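Long-range contacts in vinylacetyl-CoA Delta-isomerase (Nitrosopumilus maritimus SCM1, PDB 6VJR), which probably converts 4-hydroxybutyryl-CoA to crotonyl-CoA and isomerises vinylacetyl-CoA, using bound FAD and a [4Fe-4S] cluster: residues N108-E119 with Q348-L356; T335-Q346 with N357-N368. All blocks are in the same frame, centred on the assembly; numbering follows the deposited sequence.

Contact 1: N108-E119 with Q348-L356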
loop_
_atom_site.group_PDB
_atom_site.type_symbol
_atom_site.label_atom_id
_atom_site.label_comp_id
_atom_site.label_asym_id
_atom_site.label_seq_id
_atom_site.Cartn_x
_atom_site.Cartn_y
_atom_site.Cartn_z
ATOM N N ASN A 108 32.332 -2.301 -15.427
ATOM C CA ASN A 108 32.726 -1.972 -14.070
ATOM C C ASN A 108 32.848 -3.259 -13.233
ATOM O O ASN A 108 33.786 -3.425 -12.480
ATOM C CB ASN A 108 31.823 -0.887 -13.504
ATOM C CG ASN A 108 32.314 0.497 -13.907
ATOM O OD1 ASN A 108 33.089 1.138 -13.196
ATOM N ND2 ASN A 108 31.898 0.962 -15.069
ATOM N N SER A 109 31.871 -4.155 -13.346
ATOM C CA SER A 109 31.889 -5.403 -12.599
ATOM C C SER A 109 33.023 -6.333 -13.044
ATOM O O SER A 109 33.669 -7.013 -12.227
ATOM C CB SER A 109 30.506 -6.054 -12.652
ATOM O OG SER A 109 30.106 -6.463 -13.954
ATOM N N LEU A 110 33.275 -6.385 -14.352
ATOM C CA LEU A 110 34.381 -7.195 -14.864
ATOM C C LEU A 110 35.733 -6.678 -14.420
ATOM O O LEU A 110 36.639 -7.479 -14.229
ATOM C CB LEU A 110 34.319 -7.289 -16.368
ATOM C CG LEU A 110 33.277 -8.251 -16.901
ATOM C CD1 LEU A 110 33.034 -7.973 -18.371
ATOM C CD2 LEU A 110 33.684 -9.709 -16.659
ATOM N N HIS A 111 35.863 -5.365 -14.230
ATOM C CA HIS A 111 37.163 -4.826 -13.875
ATOM C C HIS A 111 37.641 -5.432 -12.550
ATOM O O HIS A 111 38.760 -5.945 -12.452
ATOM C CB HIS A 111 37.080 -3.303 -13.798
ATOM C CG HIS A 111 38.380 -2.628 -13.614
ATOM N ND1 HIS A 111 38.983 -2.550 -12.380
ATOM C CD2 HIS A 111 39.210 -2.004 -14.491
ATOM C CE1 HIS A 111 40.131 -1.857 -12.516
ATOM N NE2 HIS A 111 40.293 -1.521 -13.784
ATOM N N SER A 112 36.763 -5.452 -11.540
ATOM C CA SER A 112 37.126 -6.010 -10.243
ATOM C C SER A 112 37.159 -7.541 -10.264
ATOM O O SER A 112 38.015 -8.142 -9.634
ATOM C CB SER A 112 36.234 -5.506 -9.133
ATOM O OG SER A 112 34.896 -5.950 -9.268
ATOM N N THR A 113 36.221 -8.178 -10.967
ATOM C CA THR A 113 36.110 -9.628 -10.933
ATOM C C THR A 113 37.331 -10.260 -11.616
ATOM O O THR A 113 37.919 -11.203 -11.092
ATOM C CB THR A 113 34.808 -10.086 -11.572
ATOM O OG1 THR A 113 33.705 -9.479 -10.903
ATOM C CG2 THR A 113 34.700 -11.595 -11.458
ATOM N N THR A 114 37.727 -9.776 -12.803
ATOM C CA THR A 114 38.876 -10.345 -13.521
ATOM C C THR A 114 40.143 -10.267 -12.669
ATOM O O THR A 114 40.966 -11.186 -12.690
ATOM C CB THR A 114 39.093 -9.669 -14.870
ATOM O OG1 THR A 114 39.186 -8.260 -14.691
ATOM C CG2 THR A 114 38.032 -10.061 -15.883
ATOM N N PHE A 115 40.322 -9.147 -11.961
ATOM C CA PHE A 115 41.455 -8.961 -11.078
ATOM C C PHE A 115 41.529 -10.083 -10.043
ATOM O O PHE A 115 42.607 -10.643 -9.788
ATOM C CB PHE A 115 41.368 -7.572 -10.436
ATOM C CG PHE A 115 42.567 -7.242 -9.564
ATOM C CD1 PHE A 115 42.647 -7.708 -8.262
ATOM C CD2 PHE A 115 43.582 -6.420 -10.028
ATOM C CE1 PHE A 115 43.690 -7.349 -7.450
ATOM C CE2 PHE A 115 44.648 -6.090 -9.214
ATOM C CZ PHE A 115 44.700 -6.557 -7.930
ATOM N N GLU A 116 40.359 -10.430 -9.480
ATOM C CA GLU A 116 40.292 -11.412 -8.415
ATOM C C GLU A 116 40.460 -12.827 -8.957
ATOM O O GLU A 116 41.071 -13.629 -8.275
ATOM C CB GLU A 116 39.058 -11.224 -7.544
ATOM C CG GLU A 116 39.206 -9.940 -6.722
ATOM C CD GLU A 116 38.105 -9.607 -5.733
ATOM O OE1 GLU A 116 37.854 -10.497 -4.890
ATOM O OE2 GLU A 116 37.566 -8.470 -5.766
ATOM N N ILE A 117 39.958 -13.138 -10.157
ATOM C CA ILE A 117 40.233 -14.425 -10.757
ATOM C C ILE A 117 41.739 -14.621 -10.885
ATOM O O ILE A 117 42.253 -15.674 -10.511
ATOM C CB ILE A 117 39.563 -14.565 -12.131
ATOM C CG1 ILE A 117 38.049 -14.400 -12.057
ATOM C CG2 ILE A 117 39.962 -15.899 -12.746
ATOM C CD1 ILE A 117 37.347 -14.331 -13.393
ATOM N N ASP A 118 42.432 -13.602 -11.430
ATOM C CA ASP A 118 43.865 -13.666 -11.694
ATOM C C ASP A 118 44.661 -13.832 -10.401
ATOM O O ASP A 118 45.649 -14.581 -10.373
ATOM C CB ASP A 118 44.353 -12.442 -12.448
ATOM C CG ASP A 118 43.859 -12.310 -13.883
ATOM O OD1 ASP A 118 43.220 -13.284 -14.406
ATOM O OD2 ASP A 118 44.119 -11.239 -14.485
ATOM N N GLU A 119 44.236 -13.118 -9.356
ATOM C CA GLU A 119 44.858 -13.198 -8.037
ATOM C C GLU A 119 44.892 -14.652 -7.565
ATOM O O GLU A 119 45.895 -15.095 -7.034
ATOM C CB GLU A 119 44.140 -12.220 -7.105
ATOM C CG GLU A 119 44.732 -12.043 -5.715
ATOM C CD GLU A 119 43.903 -11.018 -4.945
ATOM O OE1 GLU A 119 42.637 -11.071 -4.972
ATOM O OE2 GLU A 119 44.528 -10.129 -4.348
ATOM N N GLN A 348 32.618 2.002 -2.367
ATOM C CA GLN A 348 33.882 1.628 -1.741
ATOM C C GLN A 348 34.850 1.116 -2.817
ATOM O O GLN A 348 34.432 0.511 -3.817
ATOM C CB GLN A 348 33.667 0.507 -0.703
ATOM C CG GLN A 348 32.604 0.775 0.366
ATOM C CD GLN A 348 32.948 1.898 1.325
ATOM O OE1 GLN A 348 34.095 2.090 1.773
ATOM N NE2 GLN A 348 31.926 2.678 1.642
ATOM N N LYS A 349 36.150 1.342 -2.603
ATOM C CA LYS A 349 37.193 0.838 -3.494
ATOM C C LYS A 349 37.380 -0.679 -3.430
ATOM O O LYS A 349 37.552 -1.259 -2.359
ATOM C CB LYS A 349 38.489 1.588 -3.206
ATOM C CG LYS A 349 39.618 1.419 -4.247
ATOM C CD LYS A 349 40.949 2.029 -3.845
ATOM C CE LYS A 349 41.053 3.495 -3.814
ATOM N NZ LYS A 349 42.483 3.849 -3.892
ATOM N N MET A 350 37.384 -1.303 -4.615
ATOM C CA MET A 350 37.729 -2.702 -4.767
ATOM C C MET A 350 39.223 -2.911 -4.944
ATOM O O MET A 350 39.961 -1.979 -5.239
ATOM C CB MET A 350 36.957 -3.295 -5.943
ATOM C CG MET A 350 35.479 -3.045 -5.804
ATOM S SD MET A 350 34.714 -3.796 -4.338
ATOM C CE MET A 350 34.775 -5.475 -4.929
ATOM N N LYS A 351 39.662 -4.172 -4.842
ATOM C CA LYS A 351 41.092 -4.456 -4.992
ATOM C C LYS A 351 41.675 -3.927 -6.307
ATOM O O LYS A 351 42.846 -3.529 -6.327
ATOM C CB LYS A 351 41.339 -5.953 -4.845
ATOM C CG LYS A 351 41.088 -6.538 -3.459
ATOM C CD LYS A 351 41.366 -8.034 -3.475
ATOM C CE LYS A 351 41.023 -8.718 -2.218
ATOM N NZ LYS A 351 41.310 -10.141 -2.379
ATOM N N SER A 352 40.916 -4.011 -7.420
ATOM C CA SER A 352 41.404 -3.574 -8.730
ATOM C C SER A 352 41.521 -2.053 -8.891
ATOM O O SER A 352 42.100 -1.589 -9.874
ATOM C CB SER A 352 40.495 -4.109 -9.808
ATOM O OG SER A 352 39.220 -3.497 -9.755
ATOM N N GLY A 353 40.884 -1.290 -7.986
ATOM C CA GLY A 353 40.867 0.159 -8.040
ATOM C C GLY A 353 39.503 0.749 -8.378
ATOM O O GLY A 353 39.270 1.932 -8.103
ATOM N N VAL A 354 38.635 -0.047 -9.020
ATOM C CA VAL A 354 37.288 0.410 -9.331
ATOM C C VAL A 354 36.492 0.568 -8.029
ATOM O O VAL A 354 36.688 -0.174 -7.084
ATOM C CB VAL A 354 36.554 -0.520 -10.327
ATOM C CG1 VAL A 354 36.281 -1.897 -9.742
ATOM C CG2 VAL A 354 35.271 0.075 -10.862
ATOM N N TYR A 355 35.577 1.535 -8.001
ATOM C CA TYR A 355 34.615 1.713 -6.918
ATOM C C TYR A 355 33.340 0.919 -7.220
ATOM O O TYR A 355 32.854 0.904 -8.363
ATOM C CB TYR A 355 34.301 3.192 -6.669
ATOM C CG TYR A 355 35.313 3.846 -5.750
ATOM C CD1 TYR A 355 36.657 3.929 -6.101
ATOM C CD2 TYR A 355 34.939 4.333 -4.503
ATOM C CE1 TYR A 355 37.587 4.453 -5.219
ATOM C CE2 TYR A 355 35.857 4.856 -3.621
ATOM C CZ TYR A 355 37.188 4.914 -3.983
ATOM O OH TYR A 355 38.127 5.434 -3.145
ATOM N N LEU A 356 32.836 0.243 -6.191
ATOM C CA LEU A 356 31.555 -0.469 -6.216
ATOM C C LEU A 356 30.581 0.234 -5.284
ATOM O O LEU A 356 30.896 0.531 -4.136
ATOM C CB LEU A 356 31.832 -1.909 -5.776
ATOM C CG LEU A 356 30.617 -2.843 -5.723
ATOM C CD1 LEU A 356 30.106 -3.118 -7.129
ATOM C CD2 LEU A 356 30.941 -4.122 -5.038
HETATM O O HOH W 1 38.998 -6.438 -7.427
HETATM O O HOH W 2 37.724 -6.234 -4.109
#
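Glu116 OE2 is held by three partners, two of them waters that lead to the turn at Lys351 and Ser352. One water donates to OE2 and accepts from Lys351 N at 2.9 Å. The other donates to OE2 and to Ser112 O while accepting from Ser352 N. The third partner is Arg284, which salt-bridges OE2 and also bonds Ser112 OG. A carboxylate suits this place: an anionic acceptor can pair with Arg284 and take hydrogen bonds from both waters, which link it to two turn amides.

Deeper along helix 101-121, His111 ND1 meets Ser352 OG at 2.8 Å, the hydroxyl lying at the ring edge near its plane; either group could be the donor. The imidazole swings toward the turn because CG is anti to the backbone N (chi1 -173°).

Phe115, one helical turn on, presents a ring face to the turn backbone: Ser352 CA sits 4.0 Å from the ring centroid, 18° off the normal, in a CH-pi contact. Lys351 CB lies above and outside the ring, 3.8 Å from CE1. Replacing Phe115 by an alanine would probably open a gap under Ser352 and leave Lys351 CB without its aromatic neighbour.

Farther out, the extended Lys351 chain carries NZ to Glu119 OE1, a salt bridge of 3.1 Å on the syn side but 32° out of the carboxylate plane. At the inner end, Val354 fills the space beside Ser112, its CG1 3.7 Å from Ser112 CB.

The hairpin of strands 348-349 and 355-356 closes through a type I turn from Met350 to Gly353 with a G1 bulge, the positive phi of Gly353 being the glycine signature of this motif, and its tip is docked on one face of helix 101-121.

Contact 2: T335-Q346 with N357-N368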
loop_
_atom_site.group_PDB
_atom_site.type_symbol
_atom_site.label_atom_id
_atom_site.label_comp_id
_atom_site.label_asym_id
_atom_site.label_seq_id
_atom_site.Cartn_x
_atom_site.Cartn_y
_atom_site.Cartn_z
ATOM N N THR A 335 11.907 8.921 -4.064
ATOM C CA THR A 335 12.298 7.848 -3.160
ATOM C C THR A 335 13.279 6.910 -3.897
ATOM O O THR A 335 14.272 6.448 -3.350
ATOM C CB THR A 335 11.045 7.113 -2.637
ATOM O OG1 THR A 335 10.302 7.989 -1.795
ATOM C CG2 THR A 335 11.435 5.962 -1.721
ATOM N N ILE A 336 12.964 6.561 -5.152
ATOM C CA ILE A 336 13.842 5.736 -5.968
ATOM C C ILE A 336 15.164 6.463 -6.169
ATOM O O ILE A 336 16.262 5.869 -6.003
ATOM C CB ILE A 336 13.179 5.378 -7.311
ATOM C CG1 ILE A 336 11.968 4.510 -7.069
ATOM C CG2 ILE A 336 14.196 4.723 -8.237
ATOM C CD1 ILE A 336 11.023 4.490 -8.249
ATOM N N PHE A 337 15.060 7.727 -6.575
ATOM C CA PHE A 337 16.281 8.468 -6.838
ATOM C C PHE A 337 17.203 8.467 -5.616
ATOM O O PHE A 337 18.434 8.279 -5.737
ATOM C CB PHE A 337 15.904 9.914 -7.199
ATOM C CG PHE A 337 17.102 10.796 -7.458
ATOM C CD1 PHE A 337 17.888 10.606 -8.577
ATOM C CD2 PHE A 337 17.428 11.832 -6.577
ATOM C CE1 PHE A 337 19.025 11.396 -8.788
ATOM C CE2 PHE A 337 18.558 12.593 -6.800
ATOM C CZ PHE A 337 19.329 12.380 -7.907
ATOM N N ALA A 338 16.633 8.769 -4.448
ATOM C CA ALA A 338 17.395 8.864 -3.198
ATOM C C ALA A 338 18.127 7.554 -2.933
ATOM O O ALA A 338 19.291 7.545 -2.554
ATOM C CB ALA A 338 16.472 9.193 -2.101
ATOM N N ALA A 339 17.431 6.420 -3.081
ATOM C CA ALA A 339 18.049 5.122 -2.826
ATOM C C ALA A 339 19.260 4.906 -3.730
ATOM O O ALA A 339 20.297 4.420 -3.286
ATOM C CB ALA A 339 17.011 4.012 -2.872
ATOM N N GLY A 340 19.113 5.193 -5.025
ATOM C CA GLY A 340 20.155 4.967 -5.973
ATOM C C GLY A 340 21.358 5.851 -5.680
ATOM O O GLY A 340 22.489 5.338 -5.625
ATOM N N ILE A 341 21.138 7.157 -5.469
ATOM C CA ILE A 341 22.277 8.044 -5.241
ATOM C C ILE A 341 22.937 7.793 -3.873
ATOM O O ILE A 341 24.165 7.882 -3.760
ATOM C CB ILE A 341 21.993 9.536 -5.473
ATOM C CG1 ILE A 341 21.042 10.172 -4.497
ATOM C CG2 ILE A 341 21.649 9.813 -6.935
ATOM C CD1 ILE A 341 21.231 11.685 -4.464
ATOM N N ALA A 342 22.170 7.314 -2.891
ATOM C CA ALA A 342 22.737 6.922 -1.612
ATOM C C ALA A 342 23.684 5.730 -1.823
ATOM O O ALA A 342 24.758 5.680 -1.269
ATOM C CB ALA A 342 21.636 6.544 -0.630
ATOM N N SER A 343 23.266 4.749 -2.619
ATOM C CA SER A 343 24.084 3.591 -2.938
ATOM C C SER A 343 25.411 4.048 -3.532
ATOM O O SER A 343 26.486 3.578 -3.150
ATOM C CB SER A 343 23.357 2.637 -3.851
ATOM O OG SER A 343 24.166 1.496 -4.155
ATOM N N SER A 344 25.325 4.951 -4.507
ATOM C CA SER A 344 26.514 5.435 -5.202
ATOM C C SER A 344 27.402 6.232 -4.260
ATOM O O SER A 344 28.633 6.034 -4.246
ATOM C CB SER A 344 26.079 6.215 -6.379
ATOM O OG SER A 344 25.450 5.465 -7.392
ATOM N N HIS A 345 26.817 7.144 -3.482
ATOM C CA HIS A 345 27.560 7.952 -2.517
ATOM C C HIS A 345 28.315 7.108 -1.501
ATOM O O HIS A 345 29.375 7.534 -1.063
ATOM C CB HIS A 345 26.653 8.941 -1.765
ATOM C CG HIS A 345 26.441 10.255 -2.449
ATOM N ND1 HIS A 345 27.462 11.164 -2.605
ATOM C CD2 HIS A 345 25.360 10.807 -2.996
ATOM C CE1 HIS A 345 26.975 12.266 -3.184
ATOM N NE2 HIS A 345 25.690 12.066 -3.413
ATOM N N GLN A 346 27.752 5.930 -1.154
ATOM C CA GLN A 346 28.302 5.010 -0.157
ATOM C C GLN A 346 29.260 3.987 -0.789
ATOM O O GLN A 346 29.640 3.014 -0.121
ATOM C CB GLN A 346 27.135 4.365 0.595
ATOM C CG GLN A 346 26.463 5.365 1.521
ATOM C CD GLN A 346 27.332 5.854 2.662
ATOM O OE1 GLN A 346 27.608 7.052 2.823
ATOM N NE2 GLN A 346 27.734 4.913 3.512
ATOM N N ASN A 357 29.364 0.485 -5.762
ATOM C CA ASN A 357 28.330 1.087 -4.957
ATOM C C ASN A 357 27.867 0.115 -3.864
ATOM O O ASN A 357 28.150 -1.081 -3.874
ATOM C CB ASN A 357 27.150 1.483 -5.842
ATOM C CG ASN A 357 26.619 0.284 -6.577
ATOM O OD1 ASN A 357 27.284 -0.313 -7.426
ATOM N ND2 ASN A 357 25.406 -0.097 -6.243
ATOM N N ASP A 358 27.168 0.671 -2.866
ATOM C CA ASP A 358 26.645 -0.068 -1.734
ATOM C C ASP A 358 25.582 -1.055 -2.178
ATOM O O ASP A 358 24.508 -0.670 -2.633
ATOM C CB ASP A 358 26.060 0.851 -0.674
ATOM C CG ASP A 358 25.709 0.123 0.612
ATOM O OD1 ASP A 358 24.818 -0.750 0.558
ATOM O OD2 ASP A 358 26.360 0.411 1.657
ATOM N N ASP A 359 25.881 -2.340 -2.010
ATOM C CA ASP A 359 24.999 -3.395 -2.509
ATOM C C ASP A 359 23.618 -3.372 -1.841
ATOM O O ASP A 359 22.606 -3.496 -2.526
ATOM C CB ASP A 359 25.657 -4.745 -2.325
ATOM C CG ASP A 359 24.936 -5.868 -3.044
ATOM O OD1 ASP A 359 23.815 -6.200 -2.586
ATOM O OD2 ASP A 359 25.504 -6.352 -4.032
ATOM N N MET A 360 23.576 -3.239 -0.531
ATOM C CA MET A 360 22.320 -3.235 0.187
ATOM C C MET A 360 21.426 -2.120 -0.338
ATOM O O MET A 360 20.269 -2.356 -0.652
ATOM C CB MET A 360 22.512 -3.106 1.703
ATOM C CG MET A 360 21.211 -2.927 2.426
ATOM S SD MET A 360 20.136 -4.353 2.481
ATOM C CE MET A 360 20.618 -5.059 4.068
ATOM N N LEU A 361 21.972 -0.921 -0.455
ATOM C CA LEU A 361 21.155 0.191 -0.906
ATOM C C LEU A 361 20.743 0.079 -2.377
ATOM O O LEU A 361 19.681 0.579 -2.741
ATOM C CB LEU A 361 21.842 1.499 -0.592
ATOM C CG LEU A 361 22.079 1.772 0.888
ATOM C CD1 LEU A 361 22.942 2.984 1.097
ATOM C CD2 LEU A 361 20.724 1.997 1.535
ATOM N N ALA A 362 21.571 -0.582 -3.206
ATOM C CA ALA A 362 21.165 -0.905 -4.564
ATOM C C ALA A 362 19.926 -1.806 -4.539
ATOM O O ALA A 362 19.056 -1.655 -5.381
ATOM C CB ALA A 362 22.267 -1.544 -5.336
ATOM N N GLN A 363 19.875 -2.791 -3.638
ATOM C CA GLN A 363 18.710 -3.686 -3.581
ATOM C C GLN A 363 17.465 -2.877 -3.294
ATOM O O GLN A 363 16.388 -3.136 -3.837
ATOM C CB GLN A 363 18.884 -4.775 -2.533
ATOM C CG GLN A 363 20.170 -5.569 -2.614
ATOM C CD GLN A 363 20.424 -6.118 -3.980
ATOM O OE1 GLN A 363 19.504 -6.629 -4.654
ATOM N NE2 GLN A 363 21.689 -6.049 -4.380
ATOM N N VAL A 364 17.593 -1.937 -2.371
ATOM C CA VAL A 364 16.474 -1.094 -1.986
ATOM C C VAL A 364 15.994 -0.214 -3.145
ATOM O O VAL A 364 14.812 -0.040 -3.367
ATOM C CB VAL A 364 16.920 -0.277 -0.754
ATOM C CG1 VAL A 364 15.876 0.783 -0.446
ATOM C CG2 VAL A 364 17.207 -1.168 0.451
ATOM N N CYS A 365 16.932 0.372 -3.898
ATOM C CA CYS A 365 16.594 1.150 -5.074
ATOM C C CYS A 365 15.756 0.293 -6.030
ATOM O O CYS A 365 14.627 0.616 -6.400
ATOM C CB CYS A 365 17.846 1.669 -5.746
ATOM S SG CYS A 365 17.513 2.616 -7.255
ATOM N N LYS A 366 16.301 -0.830 -6.443
ATOM C CA LYS A 366 15.632 -1.680 -7.424
ATOM C C LYS A 366 14.313 -2.221 -6.872
ATOM O O LYS A 366 13.335 -2.308 -7.606
ATOM C CB LYS A 366 16.593 -2.801 -7.816
ATOM C CG LYS A 366 15.875 -4.004 -8.360
ATOM C CD LYS A 366 15.319 -3.822 -9.759
ATOM C CE LYS A 366 14.765 -5.124 -10.167
ATOM N NZ LYS A 366 14.065 -5.138 -11.430
ATOM N N HIS A 367 14.287 -2.625 -5.603
ATOM C CA HIS A 367 13.037 -3.186 -5.075
ATOM C C HIS A 367 11.911 -2.165 -5.135
ATOM O O HIS A 367 10.763 -2.523 -5.462
ATOM C CB HIS A 367 13.230 -3.850 -3.722
ATOM C CG HIS A 367 12.302 -4.986 -3.493
ATOM N ND1 HIS A 367 12.335 -6.095 -4.316
ATOM C CD2 HIS A 367 11.310 -5.199 -2.616
ATOM C CE1 HIS A 367 11.418 -6.975 -3.861
ATOM N NE2 HIS A 367 10.784 -6.444 -2.852
ATOM N N ASN A 368 12.219 -0.902 -4.808
ATOM C CA ASN A 368 11.248 0.165 -4.972
ATOM C C ASN A 368 10.847 0.353 -6.438
ATOM O O ASN A 368 9.692 0.676 -6.740
ATOM C CB ASN A 368 11.670 1.437 -4.257
ATOM C CG ASN A 368 11.576 1.286 -2.761
ATOM O OD1 ASN A 368 10.567 0.784 -2.234
ATOM N ND2 ASN A 368 12.589 1.734 -2.040
HETATM O O HOH W 3 26.070 2.400 3.477
#
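Hydrogen bonds gather where the chain enters helix 359-369, and Ser343 supplies most of them. With its OG anti to the backbone N (chi1 -180°), the hydroxyl donates to Asp358 O at 2.7 Å and accepts from Asn357 ND2 at 2.9 Å. The second bond is nearly straight (172°) and lies in the amide plane of Asn357, whose ND2 also reaches Cys287 O. Ser343 O in turn receives Asp358 N at 3.0 Å. Serine suits the spot, being small enough for close helices yet able to donate one hydrogen bond and accept another.

Asp358 is the N-cap: its OD1 accepts from Leu361 N on the anti side of the carboxylate. Its OD2 is salt-bridged to Arg493 and receives a water that joins it to Gln346 NE2; the other end of that amide, OE1, bonds His345 of the second subunit.

Apolar packing takes over along the antiparallel helical segments 335-345 and 359-368, whose axes approach to 7.9 Å. Ala339 CB presses on Cys365 CA at 3.6 Å, and Cys365 SG lies against Gly340 CA and the carbonyl oxygen of Ile336. A beta carbon on Gly340 would lie tight against that sulfur, which is consistent with a glycine here. Leu361 lays CB on Ser343 CB at 3.8 Å, while its CD1 reaches Ala342.

The chemistry thus divides the work: small residues let the helices come close, and the bonds of Ser343 with Asn357 and Asp358 tie the capped start of the second helix to the end of the first, pairing buried polar groups with one another.

In the fold
The two contacts interleave along the chain: helix 320-345 of contact 2 runs into the hairpin of contact 1, which leads back into helix 359-369. Their centres are about 20 Å apart. Helix 278-292, which carries the iron ligand His289, borders both, meeting contact 1 through Arg284 and contact 2 through Cys287 and Arg291. Contact 2 lies nearer the metal centre: the side chain of Cys365 is about 5 Å from that of the iron ligand Tyr293 and about 9 Å from the [4Fe-4S] cluster. The side chain of Asn108, in contact 1, is about 13 Å from the cluster. Contact 2 also meets the second subunit, whereas no other chain touches contact 1.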